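Local coordinates for hemopexin fold protein CP4 (Vigna unguiculata, PDB 3OYO) that binds a calcium ion in the central channel of its haemopexin-type propeller, its biological role in cow pea seeds being unsettled, at residues A1-A6 with P211-W216; E15-A20 with Y24-Y29. One frame throughout, in Å; residues are numbered along the deposited sequence.

Contact 1 of 2, residues A1-A6 with P211-W216. With CA (calcium ion), chain C.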
ATOM      1  N   ALA A   1       5.467  -5.375 -15.140  1.00 32.04           N
ATOM      2  CA  ALA A   1       4.077  -4.871 -14.945  1.00 31.04           C
ATOM      3  C   ALA A   1       3.381  -5.584 -13.787  1.00 29.65           C
ATOM      4  O   ALA A   1       2.699  -6.588 -14.022  1.00 31.44           O
ATOM      5  CB  ALA A   1       3.265  -5.095 -16.214  1.00 28.22           C
ATOM      6  N   PRO A   2       3.527  -5.088 -12.539  1.00 17.17           N
ATOM      7  CA  PRO A   2       2.750  -5.817 -11.534  1.00 16.02           C
ATOM      8  C   PRO A   2       1.289  -5.389 -11.724  1.00 13.57           C
ATOM      9  O   PRO A   2       1.020  -4.240 -12.057  1.00 17.58           O
ATOM     10  CB  PRO A   2       3.319  -5.300 -10.210  1.00 18.72           C
ATOM     11  CG  PRO A   2       3.646  -3.883 -10.498  1.00 19.97           C
ATOM     12  CD  PRO A   2       4.270  -3.972 -11.925  1.00 20.47           C
ATOM     13  N   TYR A   3       0.367  -6.317 -11.590  1.00 11.30           N
ATOM     14  CA  TYR A   3      -1.066  -6.032 -11.696  1.00 10.05           C
ATOM     15  C   TYR A   3      -1.483  -4.830 -10.833  1.00  9.84           C
ATOM     16  O   TYR A   3      -2.094  -3.873 -11.317  1.00  9.23           O
ATOM     17  CB  TYR A   3      -1.845  -7.299 -11.358  1.00 12.16           C
ATOM     18  CG  TYR A   3      -1.966  -8.281 -12.528  1.00 13.34           C
ATOM     19  CD1 TYR A   3      -1.046  -8.256 -13.558  1.00 13.50           C
ATOM     20  CD2 TYR A   3      -3.012  -9.236 -12.585  1.00 15.19           C
ATOM     21  CE1 TYR A   3      -1.142  -9.125 -14.639  1.00 16.32           C
ATOM     22  CE2 TYR A   3      -3.120 -10.120 -13.654  1.00 14.58           C
ATOM     23  CZ  TYR A   3      -2.171 -10.063 -14.671  1.00 15.80           C
ATOM     24  OH  TYR A   3      -2.245 -10.881 -15.769  1.00 15.32           O
ATOM     25  N   ILE A   4      -1.104  -4.853  -9.552  1.00  8.95           N
ATOM     26  CA  ILE A   4      -1.414  -3.756  -8.643  1.00  8.00           C
ATOM     27  C   ILE A   4      -0.065  -3.165  -8.141  1.00  7.88           C
ATOM     28  O   ILE A   4       0.813  -3.877  -7.661  1.00  6.57           O
ATOM     29  CB  ILE A   4      -2.336  -4.248  -7.469  1.00 11.83           C
ATOM     30  CG1 ILE A   4      -3.680  -4.756  -8.036  1.00 11.28           C
ATOM     31  CG2 ILE A   4      -2.566  -3.125  -6.416  1.00 10.80           C
ATOM     32  CD1 ILE A   4      -4.513  -5.609  -7.091  1.00 13.23           C
ATOM     33  N   ASN A   5       0.084  -1.846  -8.290  1.00  9.40           N
ATOM     34  CA  ASN A   5       1.283  -1.203  -7.922  1.00  9.03           C
ATOM     35  C   ASN A   5       1.173  -0.560  -6.548  1.00  8.99           C
ATOM     36  O   ASN A   5       2.182  -0.323  -5.895  1.00  8.90           O
ATOM     37  CB  ASN A   5       1.671  -0.163  -8.982  1.00 12.11           C
ATOM     38  CG  ASN A   5       3.173   0.123  -8.981  1.00 13.69           C
ATOM     39  OD1 ASN A   5       3.927  -0.613  -8.359  1.00 14.02           O
ATOM     40  ND2 ASN A   5       3.617   1.139  -9.738  1.00 14.69           N
ATOM     41  N   ALA A   6      -0.037  -0.246  -6.098  1.00  9.93           N
ATOM     42  CA  ALA A   6      -0.174   0.370  -4.758  1.00  9.55           C
ATOM     43  C   ALA A   6      -1.587   0.192  -4.288  1.00  9.59           C
ATOM     44  O   ALA A   6      -2.492   0.028  -5.103  1.00 10.35           O
ATOM     45  CB  ALA A   6       0.200   1.862  -4.822  1.00  8.39           C
ATOM     46  N   PRO A 211      -3.767 -16.382  -7.877  1.00 17.37           N
ATOM     47  CA  PRO A 211      -3.715 -15.340  -8.881  1.00 16.66           C
ATOM     48  C   PRO A 211      -4.705 -14.252  -8.499  1.00 16.07           C
ATOM     49  O   PRO A 211      -5.807 -14.535  -8.048  1.00 16.53           O
ATOM     50  CB  PRO A 211      -4.134 -16.066 -10.161  1.00 14.39           C
ATOM     51  CG  PRO A 211      -3.800 -17.538  -9.903  1.00 14.69           C
ATOM     52  CD  PRO A 211      -4.219 -17.669  -8.457  1.00 15.81           C
ATOM     53  N   ILE A 212      -4.284 -13.008  -8.667  1.00 10.24           N
ATOM     54  CA  ILE A 212      -5.114 -11.853  -8.325  1.00 10.25           C
ATOM     55  C   ILE A 212      -6.505 -11.905  -8.996  1.00 10.74           C
ATOM     56  O   ILE A 212      -7.554 -11.608  -8.382  1.00 10.62           O
ATOM     57  CB  ILE A 212      -4.380 -10.531  -8.717  1.00  9.29           C
ATOM     58  CG1 ILE A 212      -3.149 -10.332  -7.821  1.00  9.71           C
ATOM     59  CG2 ILE A 212      -5.316  -9.341  -8.597  1.00 10.20           C
ATOM     60  CD1 ILE A 212      -2.143  -9.176  -8.309  1.00  9.86           C
ATOM     61  N   LEU A 213      -6.508 -12.256 -10.266  1.00 12.51           N
ATOM     62  CA  LEU A 213      -7.735 -12.299 -11.034  1.00 13.41           C
ATOM     63  C   LEU A 213      -8.662 -13.409 -10.612  1.00 13.80           C
ATOM     64  O   LEU A 213      -9.796 -13.421 -11.039  1.00 17.60           O
ATOM     65  CB  LEU A 213      -7.426 -12.382 -12.536  1.00 13.03           C
ATOM     66  CG  LEU A 213      -6.675 -11.156 -13.109  1.00 11.60           C
ATOM     67  CD1 LEU A 213      -6.357 -11.406 -14.564  1.00 11.50           C
ATOM     68  CD2 LEU A 213      -7.448  -9.905 -12.928  1.00 10.54           C
ATOM     69  N   ASP A 214      -8.217 -14.291  -9.725  1.00 18.16           N
ATOM     70  CA  ASP A 214      -9.091 -15.317  -9.159  1.00 19.36           C
ATOM     71  C   ASP A 214      -9.595 -14.951  -7.787  1.00 19.32           C
ATOM     72  O   ASP A 214     -10.709 -15.322  -7.410  1.00 21.19           O
ATOM     73  CB  ASP A 214      -8.361 -16.675  -9.081  1.00 21.22           C
ATOM     74  CG  ASP A 214      -8.130 -17.266 -10.432  1.00 21.10           C
ATOM     75  OD1 ASP A 214      -8.995 -17.096 -11.306  1.00 25.90           O
ATOM     76  OD2 ASP A 214      -7.085 -17.886 -10.653  1.00 24.82           O
ATOM     77  N   GLY A 215      -8.783 -14.244  -7.021  1.00 17.31           N
ATOM     78  CA  GLY A 215      -9.205 -13.798  -5.704  1.00 16.65           C
ATOM     79  C   GLY A 215     -10.067 -12.563  -5.786  1.00 16.18           C
ATOM     80  O   GLY A 215     -10.899 -12.354  -4.933  1.00 15.67           O
ATOM     81  N   TRP A 216      -9.857 -11.770  -6.843  1.00 17.64           N
ATOM     82  CA  TRP A 216     -10.606 -10.527  -7.080  1.00 18.60           C
ATOM     83  C   TRP A 216     -11.110 -10.559  -8.525  1.00 18.34           C
ATOM     84  O   TRP A 216     -10.724  -9.677  -9.333  1.00 18.62           O
ATOM     85  CB  TRP A 216      -9.701  -9.273  -6.877  1.00 20.86           C
ATOM     86  CG  TRP A 216      -8.877  -9.292  -5.616  1.00 21.83           C
ATOM     87  CD1 TRP A 216      -7.776 -10.072  -5.361  1.00 20.94           C
ATOM     88  CD2 TRP A 216      -9.098  -8.516  -4.432  1.00 21.18           C
ATOM     89  NE1 TRP A 216      -7.308  -9.831  -4.106  1.00 20.83           N
ATOM     90  CE2 TRP A 216      -8.083  -8.878  -3.506  1.00 21.78           C
ATOM     91  CE3 TRP A 216     -10.033  -7.539  -4.068  1.00 23.17           C
ATOM     92  CZ2 TRP A 216      -7.985  -8.310  -2.233  1.00 21.26           C
ATOM     93  CZ3 TRP A 216      -9.940  -6.967  -2.779  1.00 22.36           C
ATOM     94  CH2 TRP A 216      -8.920  -7.357  -1.883  1.00 22.42           C
TER
HETATM   95 CA    CA C 228       4.681  -0.779  -5.772  1.00 22.80          CA
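Pro-211 O is gripped by two backbone donors, Asp-214 N at 2.9 Å and Gly-215 N at 3.2 Å, which start the short helix 212-215 that sets Ile-212 and Leu-213 against Tyr-3 and Ile-4. Pro-211 is the N-cap. No hydrogen bond joins the two segments, and the contact between them is apolar. Ile-212 reaches in with both its branches. Its extended CG1 branch (chi2 168°) puts CD1 3.6 Å from Tyr-3 CB. Its other methyl, CG2, lies 4.1 Å from Ile-4 CD1. Leu-213 does not start out toward the loop, yet its methyl end lies closer to Tyr-3. It lies nearly at right angles to Tyr-3, with Leu-213 CD1 3.6 Å from Tyr-3 CE2. This methyl meets the ring obliquely. Ile-4 is buried, and Phe-186 also packs on it. Next along the chain, Asn-5 chelates calcium. Asn-5 O binds at 2.5 Å and Asn-5 OD1 at 2.7 Å. The side chain of Asn-5 is turned away from its own N (chi1 -156°), which lets OD1 and O both reach one metal. The carbonyl oxygens of Asp-63, Asp-119 and Asp-172 complete the protein ligands. The contact joins the N-terminal loop to the helix after strand 205-211, the meeting of chain ends that closes a four-bladed haemopexin-type beta propeller.

Contact 2 of 2, residues E15-A20 with Y24-Y29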
ATOM      1  N   GLU A  15     -13.747  -0.530   2.005  1.00 18.44           N
ATOM      2  CA  GLU A  15     -13.412   0.026   0.706  1.00 18.18           C
ATOM      3  C   GLU A  15     -11.885   0.118   0.570  1.00 17.77           C
ATOM      4  O   GLU A  15     -11.169   0.456   1.540  1.00 18.40           O
ATOM      5  CB  GLU A  15     -14.031   1.404   0.551  1.00 18.33           C
ATOM      6  CG  GLU A  15     -15.492   1.359   0.234  1.00 19.24           C
ATOM      7  CD  GLU A  15     -16.068   2.720   0.021  1.00 20.02           C
ATOM      8  OE1 GLU A  15     -15.370   3.580  -0.530  1.00 19.43           O
ATOM      9  OE2 GLU A  15     -17.233   2.936   0.396  1.00 22.17           O
ATOM     10  N   VAL A  16     -11.386  -0.133  -0.636  1.00 14.18           N
ATOM     11  CA  VAL A  16      -9.943  -0.049  -0.871  1.00 13.07           C
ATOM     12  C   VAL A  16      -9.654   0.567  -2.218  1.00 13.09           C
ATOM     13  O   VAL A  16     -10.424   0.365  -3.167  1.00 10.65           O
ATOM     14  CB  VAL A  16      -9.250  -1.459  -0.714  1.00 11.29           C
ATOM     15  CG1 VAL A  16      -9.844  -2.479  -1.686  1.00 10.46           C
ATOM     16  CG2 VAL A  16      -7.694  -1.361  -0.849  1.00 10.17           C
ATOM     17  N   TYR A  17      -8.517   1.281  -2.298  1.00 11.44           N
ATOM     18  CA  TYR A  17      -8.005   1.881  -3.527  1.00 10.49           C
ATOM     19  C   TYR A  17      -6.826   1.034  -4.024  1.00 11.11           C
ATOM     20  O   TYR A  17      -5.865   0.754  -3.282  1.00 10.13           O
ATOM     21  CB  TYR A  17      -7.565   3.316  -3.272  1.00 12.19           C
ATOM     22  CG  TYR A  17      -8.677   4.238  -2.800  1.00 12.42           C
ATOM     23  CD1 TYR A  17      -9.543   4.861  -3.720  1.00 14.22           C
ATOM     24  CD2 TYR A  17      -8.892   4.472  -1.440  1.00 11.57           C
ATOM     25  CE1 TYR A  17     -10.552   5.709  -3.282  1.00 13.78           C
ATOM     26  CE2 TYR A  17      -9.909   5.284  -1.003  1.00 13.02           C
ATOM     27  CZ  TYR A  17     -10.741   5.915  -1.924  1.00 14.37           C
ATOM     28  OH  TYR A  17     -11.780   6.731  -1.444  1.00 16.44           O
ATOM     29  N   PHE A  18      -6.922   0.601  -5.279  1.00 11.01           N
ATOM     30  CA  PHE A  18      -5.839  -0.125  -5.979  1.00 10.91           C
ATOM     31  C   PHE A  18      -5.350   0.793  -7.056  1.00 10.10           C
ATOM     32  O   PHE A  18      -6.163   1.367  -7.771  1.00  9.66           O
ATOM     33  CB  PHE A  18      -6.366  -1.409  -6.640  1.00 10.44           C
ATOM     34  CG  PHE A  18      -6.609  -2.567  -5.668  1.00 10.82           C
ATOM     35  CD1 PHE A  18      -6.028  -2.584  -4.398  1.00  9.55           C
ATOM     36  CD2 PHE A  18      -7.395  -3.643  -6.051  1.00 10.99           C
ATOM     37  CE1 PHE A  18      -6.232  -3.647  -3.530  1.00  9.96           C
ATOM     38  CE2 PHE A  18      -7.610  -4.726  -5.178  1.00 10.84           C
ATOM     39  CZ  PHE A  18      -7.041  -4.731  -3.924  1.00 10.74           C
ATOM     40  N   PHE A  19      -4.025   0.941  -7.172  1.00  9.46           N
ATOM     41  CA  PHE A  19      -3.408   1.790  -8.215  1.00  8.15           C
ATOM     42  C   PHE A  19      -2.564   0.949  -9.173  1.00  8.66           C
ATOM     43  O   PHE A  19      -1.908  -0.029  -8.766  1.00  8.41           O
ATOM     44  CB  PHE A  19      -2.527   2.921  -7.590  1.00  7.52           C
ATOM     45  CG  PHE A  19      -3.288   3.831  -6.661  1.00  7.71           C
ATOM     46  CD1 PHE A  19      -3.875   4.998  -7.145  1.00  7.52           C
ATOM     47  CD2 PHE A  19      -3.463   3.510  -5.300  1.00  7.13           C
ATOM     48  CE1 PHE A  19      -4.624   5.833  -6.294  1.00  5.85           C
ATOM     49  CE2 PHE A  19      -4.192   4.350  -4.451  1.00  6.75           C
ATOM     50  CZ  PHE A  19      -4.758   5.503  -4.933  1.00  6.87           C
ATOM     51  N   ALA A  20      -2.605   1.312 -10.455  1.00  9.31           N
ATOM     52  CA  ALA A  20      -1.781   0.672 -11.467  1.00 10.23           C
ATOM     53  C   ALA A  20      -1.524   1.755 -12.523  1.00 10.26           C
ATOM     54  O   ALA A  20      -2.473   2.349 -13.087  1.00  9.43           O
ATOM     55  CB  ALA A  20      -2.492  -0.566 -12.075  1.00  5.41           C
ATOM     56  N   TYR A  24      -6.488   4.115 -11.266  1.00  9.67           N
ATOM     57  CA  TYR A  24      -6.927   3.412 -10.054  1.00  9.24           C
ATOM     58  C   TYR A  24      -8.431   3.025 -10.111  1.00  9.54           C
ATOM     59  O   TYR A  24      -9.218   3.490 -10.981  1.00  9.82           O
ATOM     60  CB  TYR A  24      -6.682   4.322  -8.820  1.00  9.79           C
ATOM     61  CG  TYR A  24      -7.816   5.320  -8.619  1.00  9.03           C
ATOM     62  CD1 TYR A  24      -7.970   6.418  -9.488  1.00  8.85           C
ATOM     63  CD2 TYR A  24      -8.766   5.134  -7.611  1.00 10.72           C
ATOM     64  CE1 TYR A  24      -9.043   7.306  -9.348  1.00  9.87           C
ATOM     65  CE2 TYR A  24      -9.870   6.003  -7.474  1.00  9.74           C
ATOM     66  CZ  TYR A  24      -9.993   7.100  -8.359  1.00 12.25           C
ATOM     67  OH  TYR A  24     -11.064   7.979  -8.282  1.00 10.82           O
ATOM     68  N   VAL A  25      -8.835   2.205  -9.140  1.00  9.94           N
ATOM     69  CA  VAL A  25     -10.240   1.800  -8.922  1.00 10.33           C
ATOM     70  C   VAL A  25     -10.451   1.857  -7.431  1.00 10.13           C
ATOM     71  O   VAL A  25      -9.489   1.789  -6.653  1.00  8.95           O
ATOM     72  CB  VAL A  25     -10.549   0.370  -9.458  1.00 14.89           C
ATOM     73  CG1 VAL A  25     -10.381   0.336 -10.979  1.00 16.37           C
ATOM     74  CG2 VAL A  25      -9.650  -0.696  -8.808  1.00 16.11           C
ATOM     75  N   ARG A  26     -11.698   2.018  -7.041  1.00 14.16           N
ATOM     76  CA  ARG A  26     -12.074   1.962  -5.650  1.00 14.46           C
ATOM     77  C   ARG A  26     -13.010   0.773  -5.518  1.00 14.87           C
ATOM     78  O   ARG A  26     -14.016   0.703  -6.212  1.00 13.88           O
ATOM     79  CB  ARG A  26     -12.791   3.263  -5.224  1.00 12.42           C
ATOM     80  CG  ARG A  26     -13.278   3.257  -3.807  1.00 11.60           C
ATOM     81  CD  ARG A  26     -13.912   4.586  -3.461  1.00 11.97           C
ATOM     82  NE  ARG A  26     -14.974   4.906  -4.414  1.00 14.05           N
ATOM     83  CZ  ARG A  26     -16.244   4.989  -4.076  1.00 15.66           C
ATOM     84  NH1 ARG A  26     -16.586   4.834  -2.792  1.00 16.00           N
ATOM     85  NH2 ARG A  26     -17.158   5.278  -4.997  1.00 15.09           N
ATOM     86  N   LEU A  27     -12.683  -0.147  -4.606  1.00 14.63           N
ATOM     87  CA  LEU A  27     -13.476  -1.363  -4.420  1.00 14.92           C
ATOM     88  C   LEU A  27     -14.106  -1.488  -3.047  1.00 15.46           C
ATOM     89  O   LEU A  27     -13.552  -1.033  -2.040  1.00 14.82           O
ATOM     90  CB  LEU A  27     -12.680  -2.646  -4.620  1.00 15.58           C
ATOM     91  CG  LEU A  27     -11.753  -3.023  -5.754  1.00 17.98           C
ATOM     92  CD1 LEU A  27     -11.549  -4.509  -5.647  1.00 16.68           C
ATOM     93  CD2 LEU A  27     -12.311  -2.631  -7.147  1.00 17.31           C
ATOM     94  N   HIS A  28     -15.260  -2.149  -3.025  1.00 14.98           N
ATOM     95  CA  HIS A  28     -15.847  -2.579  -1.786  1.00 15.66           C
ATOM     96  C   HIS A  28     -15.515  -4.069  -1.731  1.00 15.54           C
ATOM     97  O   HIS A  28     -15.717  -4.813  -2.698  1.00 14.06           O
ATOM     98  CB  HIS A  28     -17.363  -2.352  -1.767  1.00 18.41           C
ATOM     99  CG  HIS A  28     -18.033  -3.031  -0.616  1.00 20.41           C
ATOM    100  ND1 HIS A  28     -18.042  -2.494   0.650  1.00 21.92           N
ATOM    101  CD2 HIS A  28     -18.672  -4.222  -0.527  1.00 22.27           C
ATOM    102  CE1 HIS A  28     -18.649  -3.326   1.474  1.00 21.66           C
ATOM    103  NE2 HIS A  28     -19.048  -4.377   0.783  1.00 21.69           N
ATOM    104  N   TYR A  29     -14.973  -4.519  -0.607  1.00 15.41           N
ATOM    105  CA  TYR A  29     -14.578  -5.910  -0.515  1.00 15.01           C
ATOM    106  C   TYR A  29     -15.202  -6.570   0.716  1.00 15.79           C
ATOM    107  O   TYR A  29     -15.663  -5.898   1.649  1.00 14.84           O
ATOM    108  CB  TYR A  29     -13.039  -6.014  -0.556  1.00 14.67           C
ATOM    109  CG  TYR A  29     -12.331  -5.406   0.654  1.00 14.55           C
ATOM    110  CD1 TYR A  29     -12.317  -4.014   0.861  1.00 13.39           C
ATOM    111  CD2 TYR A  29     -11.702  -6.231   1.600  1.00 13.53           C
ATOM    112  CE1 TYR A  29     -11.687  -3.459   1.976  1.00 15.08           C
ATOM    113  CE2 TYR A  29     -11.058  -5.681   2.711  1.00 13.55           C
ATOM    114  CZ  TYR A  29     -11.076  -4.313   2.904  1.00 14.39           C
ATOM    115  OH  TYR A  29     -10.485  -3.783   4.013  1.00 16.30           O
TER
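Strands 15-20 and 24-28 run antiparallel, their axes 4.5 Å apart at closest and their directions 156° apart. They form a beta hairpin, the two middle strands of a four-stranded propeller blade. Val-16/Leu-27 and Phe-18/Val-25 are its hydrogen-bonded pairs. In the first pair, Val-16 N to Leu-27 O and Leu-27 N to Val-16 O are each 2.7 Å long, and the second of these is almost straight at 174°.

Glu-15, Tyr-17, Phe-19, Tyr-24 and Arg-26 share one face. Phe-19 and Tyr-24 lie side by side. Their rings are nearly parallel but slid apart and barely overlap. The closest touch of the two residues is Phe-19 CD1 against Tyr-24 CB, 3.3 Å. Tyr-24 CE2 comes to the edge of the Tyr-17 ring, 3.9 Å from Tyr-17 CD1. On the same ring Arg-26 CD lies 3.5 Å from Tyr-17 CE1. Arg-26 and Tyr-17 point the same way. The NE of Arg-26 is hydrogen-bonded to Thr-40, which fixes the guanidinium from a second side chain.

Val-16, Phe-18, Val-25 and Leu-27 fill the other face. Val-16 CG1 sits over one face of the Phe-18 ring, toward its rim, and also touches Tyr-29. Phe-18 CE2 meets Leu-27 CD1 at 4.0 Å, the two side chains crossing at about a right angle. Phe-186 also packs on the Phe-18 ring, and the hydroxyl of Tyr-29 is hydrogen-bonded to His-178.

Beside Tyr-17, Arg-26 and Glu-15 form a salt bridge. Arg-26 is extended as far as CD and then turns at chi3 (55°), which brings NH1 over to Glu-15. Arg-26 NH1 reaches Glu-15 OE1 at 2.9 Å, with the oxygen near the guanidinium plane but the nitrogen above the carboxylate plane.

Overall arrangement
The centres of contact 1 and contact 2 are about 11 Å apart, and the two touch directly. Asn-5 N lies 2.7 Å from Phe-19 O and Ala-6 O lies 2.7 Å from Phe-19 N, both probable hydrogen bonds. Asn-5 and Ala-6 thus both face Phe-19, a classic beta bulge where strand 6-9 begins beside strand 15-20. Tyr-3 O packs on Ala-20 CB at 3.4 Å. The calcium ion held at contact 1 is about 8 Å from the Phe-19 side chain of contact 2. Ile-4 CD1 lies 3.6 Å from Phe-18 CD2, and Trp-216 meets Phe-18 edge-to-face, so both segments of contact 1 reach the hairpin.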